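PDB 5ELK: RING finger protein unkempt homolog from Mus musculus, which binds RNA in a sequence-specific way through clustered CCCH zinc fingers, represses translation and shapes the early morphology of cortical neurons in the embryo. Local coordinates for residues A8-N13 against G109-F114; D40-R43 against K49-S52; Q77-R82 against Q86-I91. All blocks are in the same frame, centred on the assembly; numbering follows the deposited sequence.

Contact 1 of 3, residues A8-N13 against G109-F114. With ZN (zinc ion), chain E; nucleotides of chain B.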
# COMPACT_ATOMS: atom_id res chain seq x y z
N ALA A 8 -1.20 8.27 -9.72
CA ALA A 8 -1.79 7.25 -10.58
C ALA A 8 -0.86 6.05 -10.75
O ALA A 8 -1.31 4.93 -10.95
CB ALA A 8 -2.15 7.84 -11.93
N TYR A 9 0.45 6.31 -10.67
CA TYR A 9 1.47 5.28 -10.85
C TYR A 9 1.66 4.52 -9.55
O TYR A 9 1.90 3.29 -9.55
CB TYR A 9 2.79 5.93 -11.28
CG TYR A 9 3.87 4.95 -11.65
CD1 TYR A 9 3.97 4.45 -12.94
CD2 TYR A 9 4.80 4.52 -10.71
CE1 TYR A 9 4.97 3.55 -13.28
CE2 TYR A 9 5.80 3.62 -11.05
CZ TYR A 9 5.88 3.14 -12.33
OH TYR A 9 6.86 2.24 -12.67
N VAL A 10 1.57 5.25 -8.45
CA VAL A 10 1.65 4.65 -7.13
C VAL A 10 0.55 3.61 -7.03
O VAL A 10 0.78 2.48 -6.62
CB VAL A 10 1.45 5.71 -6.03
CG1 VAL A 10 1.34 5.06 -4.64
CG2 VAL A 10 2.58 6.70 -6.07
N LEU A 11 -0.65 4.02 -7.44
CA LEU A 11 -1.83 3.16 -7.38
C LEU A 11 -1.62 1.86 -8.13
O LEU A 11 -2.00 0.80 -7.66
CB LEU A 11 -3.03 3.86 -8.00
CG LEU A 11 -4.39 3.70 -7.31
CD1 LEU A 11 -5.49 4.01 -8.31
CD2 LEU A 11 -4.61 2.32 -6.65
N GLY A 12 -1.00 1.95 -9.31
CA GLY A 12 -0.86 0.79 -10.17
C GLY A 12 0.31 -0.11 -9.83
O GLY A 12 0.29 -1.29 -10.18
N ASN A 13 1.31 0.43 -9.14
CA ASN A 13 2.61 -0.25 -9.04
C ASN A 13 3.23 -0.35 -7.65
O ASN A 13 4.12 -1.17 -7.44
CB ASN A 13 3.61 0.44 -9.98
CG ASN A 13 3.08 0.55 -11.40
OD1 ASN A 13 2.98 1.65 -11.95
ND2 ASN A 13 2.74 -0.59 -11.98
N GLY A 109 5.34 11.48 2.36
CA GLY A 109 5.45 12.19 1.10
C GLY A 109 4.67 11.55 -0.03
O GLY A 109 3.47 11.35 0.09
N PRO A 110 5.35 11.20 -1.13
CA PRO A 110 4.65 10.65 -2.30
C PRO A 110 4.10 9.24 -2.11
O PRO A 110 3.47 8.71 -3.03
CB PRO A 110 5.73 10.64 -3.38
CG PRO A 110 7.02 10.49 -2.62
CD PRO A 110 6.81 11.21 -1.31
N PHE A 111 4.31 8.64 -0.94
CA PHE A 111 3.87 7.28 -0.68
C PHE A 111 2.90 7.25 0.48
O PHE A 111 2.57 6.18 1.00
CB PHE A 111 5.07 6.37 -0.41
CG PHE A 111 6.04 6.30 -1.56
CD1 PHE A 111 5.58 6.18 -2.86
CD2 PHE A 111 7.40 6.39 -1.35
CE1 PHE A 111 6.46 6.13 -3.92
CE2 PHE A 111 8.28 6.34 -2.41
CZ PHE A 111 7.81 6.21 -3.69
N CYS A 112 2.42 8.43 0.86
CA CYS A 112 1.31 8.51 1.80
C CYS A 112 0.08 7.97 1.10
O CYS A 112 -0.14 8.27 -0.08
CB CYS A 112 1.07 9.95 2.23
SG CYS A 112 -0.15 10.12 3.57
N ALA A 113 -0.72 7.18 1.81
CA ALA A 113 -1.93 6.58 1.25
C ALA A 113 -3.15 7.47 1.50
O ALA A 113 -4.27 7.13 1.12
CB ALA A 113 -2.18 5.19 1.83
N PHE A 114 -2.91 8.60 2.16
CA PHE A 114 -3.96 9.55 2.50
C PHE A 114 -3.89 10.82 1.65
O PHE A 114 -2.88 11.11 1.01
CB PHE A 114 -3.88 9.91 3.98
CG PHE A 114 -4.13 8.74 4.88
CD1 PHE A 114 -3.10 7.87 5.22
CD2 PHE A 114 -5.40 8.47 5.34
CE1 PHE A 114 -3.34 6.78 6.03
CE2 PHE A 114 -5.63 7.38 6.15
CZ PHE A 114 -4.60 6.54 6.49
ZN ZN E . 0.43 12.36 4.16
P U B 3 -11.40 2.10 6.77
OP1 U B 3 -11.38 3.07 7.89
OP2 U B 3 -12.39 2.22 5.67
O5' U B 3 -9.96 2.13 6.11
C5' U B 3 -9.24 0.93 5.88
C4' U B 3 -7.77 1.14 6.11
O4' U B 3 -7.24 2.03 5.07
C3' U B 3 -7.42 1.80 7.44
O3' U B 3 -6.14 1.33 7.87
C2' U B 3 -7.32 3.27 7.05
O2' U B 3 -6.57 4.07 7.95
C1' U B 3 -6.66 3.17 5.68
N1 U B 3 -6.86 4.34 4.80
C2 U B 3 -5.80 4.77 4.02
O2 U B 3 -4.70 4.22 4.00
N3 U B 3 -6.05 5.87 3.23
C4 U B 3 -7.22 6.59 3.15
O4 U B 3 -7.29 7.57 2.40
C5 U B 3 -8.27 6.08 4.00
C6 U B 3 -8.06 5.01 4.77
P A B 4 -5.75 1.32 9.43
OP1 A B 4 -5.17 -0.01 9.78
OP2 A B 4 -6.95 1.83 10.16
O5' A B 4 -4.60 2.41 9.58
C5' A B 4 -3.33 2.22 8.98
C4' A B 4 -2.30 3.23 9.44
O4' A B 4 -2.66 4.57 8.99
C3' A B 4 -2.08 3.34 10.95
O3' A B 4 -0.72 3.74 11.13
C2' A B 4 -2.95 4.53 11.32
O2' A B 4 -2.61 5.15 12.54
C1' A B 4 -2.71 5.44 10.12
N9 A B 4 -3.74 6.44 9.86
C8 A B 4 -5.10 6.29 9.97
N7 A B 4 -5.77 7.37 9.62
C5 A B 4 -4.80 8.29 9.24
C6 A B 4 -4.89 9.61 8.77
N6 A B 4 -6.04 10.26 8.60
N1 A B 4 -3.73 10.25 8.48
C2 A B 4 -2.57 9.58 8.65
N3 A B 4 -2.36 8.33 9.09
C4 A B 4 -3.54 7.72 9.37
P G B 5 0.26 2.98 12.13
OP1 G B 5 -0.49 2.02 12.99
OP2 G B 5 1.08 4.04 12.79
O5' G B 5 1.26 2.21 11.15
C5' G B 5 0.97 0.89 10.71
C4' G B 5 1.80 0.52 9.50
O4' G B 5 1.25 1.17 8.33
C3' G B 5 3.28 0.92 9.57
O3' G B 5 4.08 -0.07 8.93
C2' G B 5 3.32 2.20 8.74
O2' G B 5 4.57 2.49 8.15
C1' G B 5 2.25 1.92 7.68
N9 G B 5 1.63 3.13 7.12
C8 G B 5 0.82 4.02 7.77
N7 G B 5 0.42 5.00 7.01
C5 G B 5 1.00 4.73 5.78
C6 G B 5 0.93 5.45 4.55
O6 G B 5 0.32 6.49 4.31
N1 G B 5 1.67 4.84 3.55
C2 G B 5 2.38 3.68 3.70
N2 G B 5 3.03 3.25 2.61
N3 G B 5 2.46 3.00 4.83
C4 G B 5 1.75 3.58 5.82
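The CCCH zinc finger that holds Cys112 meets the N-terminal helix 7-13 through Val10, whose side chain faces the turn at Pro110 and Phe111. One methyl does the touching: Val10 CG2 stands 3.8 Å from Pro110 O and 4.4 Å from Phe111 CD1, arriving at the edge of the phenyl ring near its plane. With CG1 anti to the backbone N (chi1 172°), CG2 falls beside that N, anti to the carbonyl carbon, and points at the loop. Valine suits this buried spot: its compact methyl rests on the carbonyl and the ring edge with no polar group to satisfy, in a small contact (87 Å²) with no hydrogen bond across it. Beyond it the loop passes into the metal site of a C-x8-C-x5-C-x3-H finger, where Cys112 SG binds zinc at 2.4 Å together with Cys97, Cys106 and His116. Phe111 O accepts a hydrogen bond from N1 of G5 of chain B at 3.0 Å, and Ala113 N donates to O6 of that base at 2.8 Å. Ala113 O accepts one from N3 of U3 of chain B at 3.0 Å. These main-chain bonds beside a zinc ligand are consistent with base recognition by the finger's backbone. The flat ring of Phe114 is sandwiched between U3 and A4 of chain B, CZ lying 3.3 Å from C2 of U3, while O6 of G5 sits at its edge.

Contact 2 of 3, residues D40-R43 against K49-S52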
# COMPACT_ATOMS: atom_id res chain seq x y z
N ASP A 40 4.42 -7.20 3.24
CA ASP A 40 4.69 -5.89 2.65
C ASP A 40 4.19 -5.90 1.21
O ASP A 40 4.05 -4.86 0.56
CB ASP A 40 6.21 -5.67 2.67
CG ASP A 40 6.62 -4.25 2.39
OD1 ASP A 40 5.88 -3.33 2.78
OD2 ASP A 40 7.69 -4.06 1.79
N ARG A 41 3.92 -7.11 0.72
CA ARG A 41 3.61 -7.32 -0.68
C ARG A 41 2.22 -6.83 -1.03
O ARG A 41 1.32 -6.79 -0.19
CB ARG A 41 3.74 -8.81 -1.02
CG ARG A 41 3.46 -9.14 -2.46
CD ARG A 41 3.93 -10.55 -2.77
NE ARG A 41 2.85 -11.36 -3.34
CZ ARG A 41 2.51 -11.36 -4.62
NH1 ARG A 41 3.15 -10.59 -5.49
NH2 ARG A 41 1.53 -12.14 -5.04
N ARG A 42 2.05 -6.48 -2.30
CA ARG A 42 0.78 -6.00 -2.80
C ARG A 42 0.52 -6.59 -4.18
O ARG A 42 1.32 -6.42 -5.10
CB ARG A 42 0.80 -4.47 -2.87
CG ARG A 42 -0.37 -3.84 -3.57
CD ARG A 42 -0.54 -2.40 -3.13
NE ARG A 42 -1.65 -1.73 -3.81
CZ ARG A 42 -1.53 -1.05 -4.94
NH1 ARG A 42 -0.35 -0.95 -5.54
NH2 ARG A 42 -2.59 -0.47 -5.48
N ARG A 43 -0.60 -7.30 -4.33
CA ARG A 43 -1.03 -7.73 -5.64
C ARG A 43 -1.52 -6.51 -6.42
O ARG A 43 -2.30 -5.71 -5.91
CB ARG A 43 -2.13 -8.78 -5.53
CG ARG A 43 -1.68 -10.07 -4.85
CD ARG A 43 -2.86 -10.92 -4.43
NE ARG A 43 -3.61 -10.31 -3.34
CZ ARG A 43 -4.81 -10.70 -2.94
NH1 ARG A 43 -5.42 -11.71 -3.53
NH2 ARG A 43 -5.42 -10.07 -1.95
N LYS A 49 -8.36 -8.76 -8.87
CA LYS A 49 -9.48 -7.96 -8.42
C LYS A 49 -9.89 -8.43 -7.04
O LYS A 49 -10.40 -9.54 -6.88
CB LYS A 49 -10.65 -8.10 -9.40
CG LYS A 49 -11.02 -6.80 -10.09
CD LYS A 49 -10.51 -6.73 -11.52
CE LYS A 49 -9.36 -5.73 -11.70
NZ LYS A 49 -9.81 -4.31 -11.69
N TYR A 50 -9.65 -7.59 -6.05
CA TYR A 50 -10.05 -7.90 -4.69
C TYR A 50 -10.70 -6.70 -4.03
O TYR A 50 -10.47 -5.56 -4.42
CB TYR A 50 -8.85 -8.39 -3.87
CG TYR A 50 -7.62 -7.51 -3.96
CD1 TYR A 50 -7.41 -6.46 -3.07
CD2 TYR A 50 -6.64 -7.74 -4.92
CE1 TYR A 50 -6.29 -5.68 -3.14
CE2 TYR A 50 -5.52 -6.96 -4.99
CZ TYR A 50 -5.34 -5.93 -4.10
OH TYR A 50 -4.21 -5.15 -4.19
N ARG A 51 -11.53 -6.98 -3.03
CA ARG A 51 -12.26 -5.96 -2.30
C ARG A 51 -11.36 -5.25 -1.29
O ARG A 51 -10.29 -5.77 -0.92
CB ARG A 51 -13.48 -6.61 -1.61
CG ARG A 51 -14.80 -6.62 -2.42
CD ARG A 51 -14.62 -6.75 -3.94
NE ARG A 51 -15.13 -8.01 -4.47
CZ ARG A 51 -14.76 -8.54 -5.63
NH1 ARG A 51 -13.87 -7.95 -6.41
NH2 ARG A 51 -15.28 -9.70 -6.01
N SER A 52 -11.78 -4.06 -0.86
CA SER A 52 -11.02 -3.29 0.13
C SER A 52 -10.94 -4.01 1.48
O SER A 52 -9.99 -3.81 2.23
CB SER A 52 -11.64 -1.91 0.33
OG SER A 52 -13.00 -2.01 0.73
O HOH W 1 -4.45 -2.49 -3.26
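The guanidinium of Arg43 lies flat on one face of the Tyr50 ring, the planes only 3° apart and the centres separated by 4.5 Å, while the edge of the same ring receives Arg43 O in its plane. NH2 is offset toward the rim, 3.9 Å from Tyr50 CG, so the cation-pi contact is off-centre. A bend at chi3 (-69°) folds the arginine back over the ring, letting one residue meet tyrosine with both its main chain and its side chain. The phenol completes the grip: Tyr50 OH donates to Arg43 O at 2.6 Å, in the carbonyl plane. Arg42 crosses Tyr50 at about a right angle, and a water joins them, accepting from Arg42 NE at 3.0 Å and donating to Tyr50 OH at 2.8 Å. The far ends of both arginines are held by other parts of the fold, Arg42 by Leu11 O and Tyr14 O, Arg43 by Tyr78 O and a salt bridge to Glu84. The contact joins the chain following the zinc ligand His36 to the chain leading to the zinc ligand Cys55. The buried charge of Arg43 is probably well compensated, and the flat stack with its hydrogen bonds should hold the guanidinium from turning.

Contact 3 of 3, residues Q77-R82 against Q86-I91. With ZN (zinc ion), chain D; nucleotides of chain B.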
# COMPACT_ATOMS: atom_id res chain seq x y z
N GLN A 77 -10.38 -12.71 -2.91
CA GLN A 77 -11.06 -11.46 -3.25
C GLN A 77 -11.12 -10.52 -2.04
O GLN A 77 -12.02 -9.70 -1.92
CB GLN A 77 -12.46 -11.77 -3.76
CG GLN A 77 -12.45 -12.63 -5.01
CD GLN A 77 -12.44 -11.80 -6.27
OE1 GLN A 77 -13.42 -11.14 -6.58
NE2 GLN A 77 -11.33 -11.83 -6.99
N TYR A 78 -10.14 -10.67 -1.16
CA TYR A 78 -10.02 -9.85 0.03
C TYR A 78 -8.57 -9.42 0.14
O TYR A 78 -7.70 -10.05 -0.44
CB TYR A 78 -10.42 -10.67 1.26
CG TYR A 78 -11.89 -10.99 1.34
CD1 TYR A 78 -12.44 -12.08 0.66
CD2 TYR A 78 -12.74 -10.22 2.11
CE1 TYR A 78 -13.78 -12.37 0.75
CE2 TYR A 78 -14.09 -10.51 2.20
CZ TYR A 78 -14.60 -11.59 1.52
OH TYR A 78 -15.94 -11.87 1.61
N CYS A 79 -8.31 -8.36 0.91
CA CYS A 79 -6.95 -7.89 1.09
C CYS A 79 -6.15 -8.82 2.00
O CYS A 79 -6.68 -9.32 2.98
CB CYS A 79 -6.94 -6.47 1.67
SG CYS A 79 -7.59 -5.23 0.53
N HIS A 80 -4.88 -9.01 1.67
CA HIS A 80 -3.98 -9.90 2.40
C HIS A 80 -2.86 -9.16 3.13
O HIS A 80 -2.12 -9.75 3.91
CB HIS A 80 -3.37 -10.93 1.45
CG HIS A 80 -4.22 -12.13 1.21
ND1 HIS A 80 -3.90 -13.11 0.30
CD2 HIS A 80 -5.40 -12.51 1.76
CE1 HIS A 80 -4.84 -14.04 0.30
NE2 HIS A 80 -5.76 -13.70 1.17
N THR A 81 -2.74 -7.86 2.87
CA THR A 81 -1.79 -7.03 3.60
C THR A 81 -2.33 -5.63 3.77
O THR A 81 -3.21 -5.19 3.02
CB THR A 81 -0.45 -6.89 2.89
OG1 THR A 81 -0.62 -6.12 1.69
CG2 THR A 81 0.12 -8.24 2.53
N ARG A 82 -1.79 -4.93 4.76
CA ARG A 82 -2.24 -3.60 5.10
C ARG A 82 -1.96 -2.70 3.91
O ARG A 82 -2.74 -1.80 3.58
CB ARG A 82 -1.48 -3.10 6.33
CG ARG A 82 -1.69 -1.63 6.66
CD ARG A 82 -0.87 -1.23 7.88
NE ARG A 82 -1.39 -1.84 9.10
CZ ARG A 82 -0.70 -2.67 9.89
NH1 ARG A 82 0.56 -3.00 9.63
NH2 ARG A 82 -1.28 -3.16 10.98
N GLN A 86 -4.55 -0.16 2.15
CA GLN A 86 -4.30 1.27 2.17
C GLN A 86 -4.19 1.84 0.76
O GLN A 86 -4.60 2.97 0.51
CB GLN A 86 -3.04 1.59 2.97
CG GLN A 86 -3.21 1.41 4.48
CD GLN A 86 -2.19 2.18 5.29
OE1 GLN A 86 -1.20 1.63 5.75
NE2 GLN A 86 -2.44 3.47 5.47
N PHE A 87 -3.70 1.02 -0.16
CA PHE A 87 -3.52 1.45 -1.54
C PHE A 87 -4.54 0.79 -2.44
O PHE A 87 -4.32 0.62 -3.64
CB PHE A 87 -2.10 1.14 -1.99
CG PHE A 87 -1.07 1.95 -1.27
CD1 PHE A 87 -0.58 1.54 -0.05
CD2 PHE A 87 -0.62 3.15 -1.80
CE1 PHE A 87 0.35 2.29 0.61
CE2 PHE A 87 0.31 3.90 -1.13
CZ PHE A 87 0.80 3.47 0.07
N HIS A 88 -5.69 0.43 -1.87
CA HIS A 88 -6.78 -0.07 -2.68
C HIS A 88 -7.43 1.11 -3.41
O HIS A 88 -7.59 2.18 -2.83
CB HIS A 88 -7.81 -0.78 -1.82
CG HIS A 88 -8.80 -1.57 -2.61
ND1 HIS A 88 -9.98 -1.03 -3.09
CD2 HIS A 88 -8.78 -2.86 -3.03
CE1 HIS A 88 -10.64 -1.96 -3.76
NE2 HIS A 88 -9.94 -3.08 -3.74
N PRO A 89 -7.82 0.92 -4.68
CA PRO A 89 -8.50 1.96 -5.47
C PRO A 89 -9.62 2.71 -4.76
O PRO A 89 -9.85 3.86 -5.09
CB PRO A 89 -9.08 1.17 -6.64
CG PRO A 89 -8.09 0.08 -6.86
CD PRO A 89 -7.58 -0.29 -5.49
N GLU A 90 -10.30 2.06 -3.83
CA GLU A 90 -11.44 2.64 -3.12
C GLU A 90 -11.05 3.21 -1.76
O GLU A 90 -11.87 3.84 -1.09
CB GLU A 90 -12.53 1.59 -2.91
CG GLU A 90 -13.10 1.00 -4.18
CD GLU A 90 -14.21 -0.00 -3.91
OE1 GLU A 90 -14.91 -0.40 -4.86
OE2 GLU A 90 -14.37 -0.39 -2.73
N ILE A 91 -9.81 3.01 -1.36
CA ILE A 91 -9.33 3.43 -0.05
C ILE A 91 -8.33 4.57 -0.22
O ILE A 91 -8.29 5.50 0.59
CB ILE A 91 -8.63 2.25 0.69
CG1 ILE A 91 -9.58 1.06 0.85
CG2 ILE A 91 -8.07 2.70 2.04
CD1 ILE A 91 -10.79 1.32 1.74
ZN ZN D . -7.55 -14.58 1.67
P G B 5 0.26 2.98 12.13
OP1 G B 5 -0.49 2.02 12.99
OP2 G B 5 1.08 4.04 12.79
O5' G B 5 1.26 2.21 11.15
C5' G B 5 0.97 0.89 10.71
C4' G B 5 1.80 0.52 9.50
O4' G B 5 1.25 1.17 8.33
C3' G B 5 3.28 0.92 9.57
O3' G B 5 4.08 -0.07 8.93
C2' G B 5 3.32 2.20 8.74
O2' G B 5 4.57 2.49 8.15
C1' G B 5 2.25 1.92 7.68
N9 G B 5 1.63 3.13 7.12
C8 G B 5 0.82 4.02 7.77
N7 G B 5 0.42 5.00 7.01
C5 G B 5 1.00 4.73 5.78
C6 G B 5 0.93 5.45 4.55
O6 G B 5 0.32 6.49 4.31
N1 G B 5 1.67 4.84 3.55
C2 G B 5 2.38 3.68 3.70
N2 G B 5 3.03 3.25 2.61
N3 G B 5 2.46 3.00 4.83
C4 G B 5 1.75 3.58 5.82
P U B 3 -11.40 2.10 6.77
OP1 U B 3 -11.38 3.07 7.89
OP2 U B 3 -12.39 2.22 5.67
O5' U B 3 -9.96 2.13 6.11
C5' U B 3 -9.24 0.93 5.88
C4' U B 3 -7.77 1.14 6.11
O4' U B 3 -7.24 2.03 5.07
C3' U B 3 -7.42 1.80 7.44
O3' U B 3 -6.14 1.33 7.87
C2' U B 3 -7.32 3.27 7.05
O2' U B 3 -6.57 4.07 7.95
C1' U B 3 -6.66 3.17 5.68
N1 U B 3 -6.86 4.34 4.80
C2 U B 3 -5.80 4.77 4.02
O2 U B 3 -4.70 4.22 4.00
N3 U B 3 -6.05 5.87 3.23
C4 U B 3 -7.22 6.59 3.15
O4 U B 3 -7.29 7.57 2.40
C5 U B 3 -8.27 6.08 4.00
C6 U B 3 -8.06 5.01 4.77
P A B 4 -5.75 1.32 9.43
OP1 A B 4 -5.17 -0.01 9.78
OP2 A B 4 -6.95 1.83 10.16
O5' A B 4 -4.60 2.41 9.58
C5' A B 4 -3.33 2.22 8.98
C4' A B 4 -2.30 3.23 9.44
O4' A B 4 -2.66 4.57 8.99
C3' A B 4 -2.08 3.34 10.95
O3' A B 4 -0.72 3.74 11.13
C2' A B 4 -2.95 4.53 11.32
O2' A B 4 -2.61 5.15 12.54
C1' A B 4 -2.71 5.44 10.12
N9 A B 4 -3.74 6.44 9.86
C8 A B 4 -5.10 6.29 9.97
N7 A B 4 -5.77 7.37 9.62
C5 A B 4 -4.80 8.29 9.24
C6 A B 4 -4.89 9.61 8.77
N6 A B 4 -6.04 10.26 8.60
N1 A B 4 -3.73 10.25 8.48
C2 A B 4 -2.57 9.58 8.65
N3 A B 4 -2.36 8.33 9.09
C4 A B 4 -3.54 7.72 9.37
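Cys79 is the first residue of 77-82 to meet 86-91, its SG lying 4.4 Å from His88 CD2 and approaching the imidazole obliquely. This thiol takes no part in binding zinc; the next residue, His80, does, through NE2 at 2.1 Å, with Cys55, Cys70 and Cys76 completing the CCCH site. Thr81 then takes the N-cap position of the short helix 82-86, its OG1 accepting from Glu84 N. Arg82 opens that helix, and its carbonyl receives Gln86 N at 2.8 Å in a straight helical bond (170°). The two side chains run side by side in the same direction, Arg82 CG being 3.4 Å from Gln86 OE1, with guanidinium and amide planes 83° apart. Both reach the RNA: Arg82 CD packs 3.2 Å from O4' of G5 of chain B, one guanidinium face lies over C5' of that sugar, and Gln86 NE2 donates to O2 of U3 of chain B at 2.8 Å. With an alanine at Arg82, the sugar of G5 is likely to lose the cover of the arginine chain, and the Gln86 amide its neighbour on that flank. Helix 82-86 thus links the zinc site of His80 to the following finger, while Phe87 and Pro89 beyond it pack on helix 7-13.

How the contacts relate
Contact 2 is buried throughout and contact 3 largely so, their centres about 5 Å apart; contact 1 is only partly buried, its centre about 13 to 14 Å from theirs. Contacts 2 and 3 adjoin around the finger that contains Cys55 and His80, joined where Tyr50 O meets His88 NE2. Contact 1 encloses both along the chain and brings in the last finger; Leu11 CD2 packs on Phe87 O, and Phe87 lies beside Phe111 O. Chemistry follows place: a lone methyl contact in 1, charge and pi stacking in 2, a helical turn with paired side chains and a sulfur against an imidazole in 3. Contacts 1 and 3 share one RNA surface, with Gln86 lying against Phe114.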